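Local atomic coordinates of ATP-dependent Clp protease adapter protein CLPS1, chloroplastic (Arabidopsis thaliana, PDB entry 7D34), a protein that acts as a small adapter that modulates the chaperone ClpC and probably selects substrates for the plastid Clp protease. Residues R6-N11 with L72-P77. Residues are numbered along the deposited sequence; the frame is centred on the assembly and turned at random.
Sequences RVILHN and LSSVEP. With PHE (phenylalanine), chain D.
In the antiparallel sheet of the ClpS domain, central strand 5-10 pairs with strand 72-77, outermost in this chain, Arg6 facing Glu76 and Ile8 facing Ser74. Ile8 N donates to Ser74 O at 2.8 Å. Ile8 O is gripped twice, by Ser74 N and, from the opposite face of its carbonyl plane, by Ser73 OG at 2.9 Å. With OG turned anti to the backbone N (chi1 177°), the Ser73 hydroxyl reaches across to this carbonyl. On the face carrying Ile8, His10 NE2 and Ser74 OG form a 2.7 Å hydrogen bond, and Ile8 CG2 lies over one face of the imidazole, offset toward its rim. Arg6 NH1 meets Glu76 OE2 at 2.9 Å, guanidinium and carboxylate planes 32° apart. Arg6 NH1 also bridges Glu76 of the second subunit, and Glu76 OE2 bridges that subunit's Arg6. With an alanine at Arg6 in both copies, the neighbouring Glu76 carboxylates of the two subunits would probably face each other without their positive mates. On the other face, Val7, Ser73 and Val75 pack against helix 56-68. Beyond the paired strands, Asn11 OD1 accepts from the amino N of the bound phenylalanine at 2.7 Å; Asp12 O and His44 ND1 also bind this ligand, a hold characteristic of the ClpS N-degron pocket.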
loop_
_atom_site.group_PDB
_atom_site.type_symbol
_atom_site.label_atom_id
_atom_site.label_comp_id
_atom_site.label_asym_id
_atom_site.label_seq_id
_atom_site.Cartn_x
_atom_site.Cartn_y
_atom_site.Cartn_z
ATOM N N ARG A 6 -8.962 3.094 -5.748
ATOM C CA ARG A 6 -8.102 3.004 -4.577
ATOM C C ARG A 6 -8.230 4.270 -3.738
ATOM O O ARG A 6 -8.204 5.382 -4.279
ATOM C CB ARG A 6 -6.650 2.800 -5.009
ATOM C CG ARG A 6 -6.167 1.370 -5.070
ATOM C CD ARG A 6 -5.482 1.036 -6.395
ATOM N NE ARG A 6 -4.092 1.498 -6.485
ATOM C CZ ARG A 6 -3.227 1.066 -7.399
ATOM N NH1 ARG A 6 -1.996 1.527 -7.428
ATOM N NH2 ARG A 6 -3.584 0.133 -8.263
ATOM N N VAL A 7 -8.432 4.093 -2.430
ATOM C CA VAL A 7 -8.289 5.163 -1.448
ATOM C C VAL A 7 -6.891 5.036 -0.852
ATOM O O VAL A 7 -6.546 4.006 -0.255
ATOM C CB VAL A 7 -9.376 5.100 -0.360
ATOM C CG1 VAL A 7 -9.281 6.306 0.581
ATOM C CG2 VAL A 7 -10.787 5.039 -0.970
ATOM N N ILE A 8 -6.095 6.079 -1.026
ATOM C CA ILE A 8 -4.699 6.107 -0.611
ATOM C C ILE A 8 -4.527 6.986 0.619
ATOM O O ILE A 8 -5.103 8.074 0.721
ATOM C CB ILE A 8 -3.803 6.602 -1.764
ATOM C CG1 ILE A 8 -3.987 5.743 -3.021
ATOM C CG2 ILE A 8 -2.363 6.587 -1.326
ATOM C CD1 ILE A 8 -3.458 4.341 -2.924
ATOM N N LEU A 9 -3.704 6.501 1.552
ATOM C CA LEU A 9 -3.272 7.230 2.738
ATOM C C LEU A 9 -1.802 7.580 2.540
ATOM O O LEU A 9 -0.976 6.696 2.290
ATOM C CB LEU A 9 -3.482 6.393 4.005
ATOM C CG LEU A 9 -2.885 7.027 5.266
ATOM C CD1 LEU A 9 -3.546 8.365 5.607
ATOM C CD2 LEU A 9 -2.934 6.077 6.441
ATOM N N HIS A 10 -1.488 8.871 2.590
ATOM C CA HIS A 10 -0.117 9.346 2.488
ATOM C C HIS A 10 0.453 9.693 3.862
ATOM O O HIS A 10 -0.255 10.183 4.747
ATOM C CB HIS A 10 -0.061 10.575 1.582
ATOM C CG HIS A 10 -0.508 10.330 0.172
ATOM N ND1 HIS A 10 0.380 10.122 -0.860
ATOM C CD2 HIS A 10 -1.746 10.278 -0.378
ATOM C CE1 HIS A 10 -0.289 9.955 -1.986
ATOM N NE2 HIS A 10 -1.582 10.035 -1.720
ATOM N N ASN A 11 1.748 9.428 4.032
ATOM C CA ASN A 11 2.439 9.856 5.239
ATOM C C ASN A 11 2.453 11.381 5.348
ATOM O O ASN A 11 2.517 12.098 4.343
ATOM C CB ASN A 11 3.852 9.290 5.265
ATOM C CG ASN A 11 4.481 9.397 6.631
ATOM O OD1 ASN A 11 3.913 8.971 7.628
ATOM N ND2 ASN A 11 5.675 9.943 6.678
ATOM N N LEU A 72 -3.668 13.035 4.932
ATOM C CA LEU A 72 -3.393 13.236 3.509
ATOM C C LEU A 72 -3.872 12.007 2.734
ATOM O O LEU A 72 -3.421 10.887 3.016
ATOM C CB LEU A 72 -1.907 13.467 3.250
ATOM C CG LEU A 72 -1.298 14.717 3.878
ATOM C CD1 LEU A 72 0.179 14.774 3.616
ATOM C CD2 LEU A 72 -1.970 15.945 3.288
ATOM N N SER A 73 -4.840 12.201 1.828
ATOM C CA SER A 73 -5.465 11.104 1.097
ATOM C C SER A 73 -5.711 11.478 -0.362
ATOM O O SER A 73 -5.961 12.639 -0.693
ATOM C CB SER A 73 -6.782 10.707 1.802
ATOM O OG SER A 73 -7.469 9.687 1.103
ATOM N N SER A 74 -5.602 10.476 -1.231
ATOM C CA SER A 74 -5.898 10.612 -2.652
ATOM C C SER A 74 -6.782 9.448 -3.091
ATOM O O SER A 74 -6.861 8.419 -2.417
ATOM C CB SER A 74 -4.601 10.674 -3.481
ATOM O OG SER A 74 -3.767 9.575 -3.159
ATOM N N VAL A 75 -7.447 9.626 -4.230
ATOM C CA VAL A 75 -8.189 8.552 -4.877
ATOM C C VAL A 75 -7.570 8.288 -6.243
ATOM O O VAL A 75 -7.198 9.234 -6.948
ATOM C CB VAL A 75 -9.682 8.902 -5.022
ATOM C CG1 VAL A 75 -10.372 7.778 -5.775
ATOM C CG2 VAL A 75 -10.336 9.193 -3.651
ATOM N N GLU A 76 -7.515 7.019 -6.645
ATOM C CA GLU A 76 -7.020 6.685 -7.973
ATOM C C GLU A 76 -7.674 5.407 -8.472
ATOM O O GLU A 76 -8.160 4.600 -7.671
ATOM C CB GLU A 76 -5.503 6.503 -7.967
ATOM C CG GLU A 76 -5.037 5.380 -7.029
ATOM C CD GLU A 76 -3.519 5.266 -7.018
ATOM O OE1 GLU A 76 -2.869 6.261 -6.621
ATOM O OE2 GLU A 76 -2.960 4.214 -7.438
ATOM N N PRO A 77 -7.695 5.191 -9.793
ATOM C CA PRO A 77 -8.252 3.946 -10.335
ATOM C C PRO A 77 -7.365 2.761 -9.999
ATOM O O PRO A 77 -6.143 2.880 -9.916
ATOM C CB PRO A 77 -8.303 4.197 -11.849
ATOM C CG PRO A 77 -7.982 5.673 -12.038
ATOM C CD PRO A 77 -7.190 6.081 -10.855
HETATM N N PHE D . 4.580 9.717 10.128
HETATM C CA PHE D . 3.732 10.021 11.319
HETATM C C PHE D . 4.591 10.166 12.579
HETATM O O PHE D . 5.670 9.568 12.678
HETATM C CB PHE D . 2.675 8.924 11.508
HETATM C CG PHE D . 1.857 8.635 10.265
HETATM C CD1 PHE D . 1.129 9.643 9.642
HETATM C CD2 PHE D . 1.811 7.356 9.725
HETATM C CE1 PHE D . 0.372 9.377 8.496
HETATM C CE2 PHE D . 1.055 7.086 8.586
HETATM C CZ PHE D . 0.333 8.099 7.974
HETATM O O HOH W 1 -1.724 11.580 6.254
#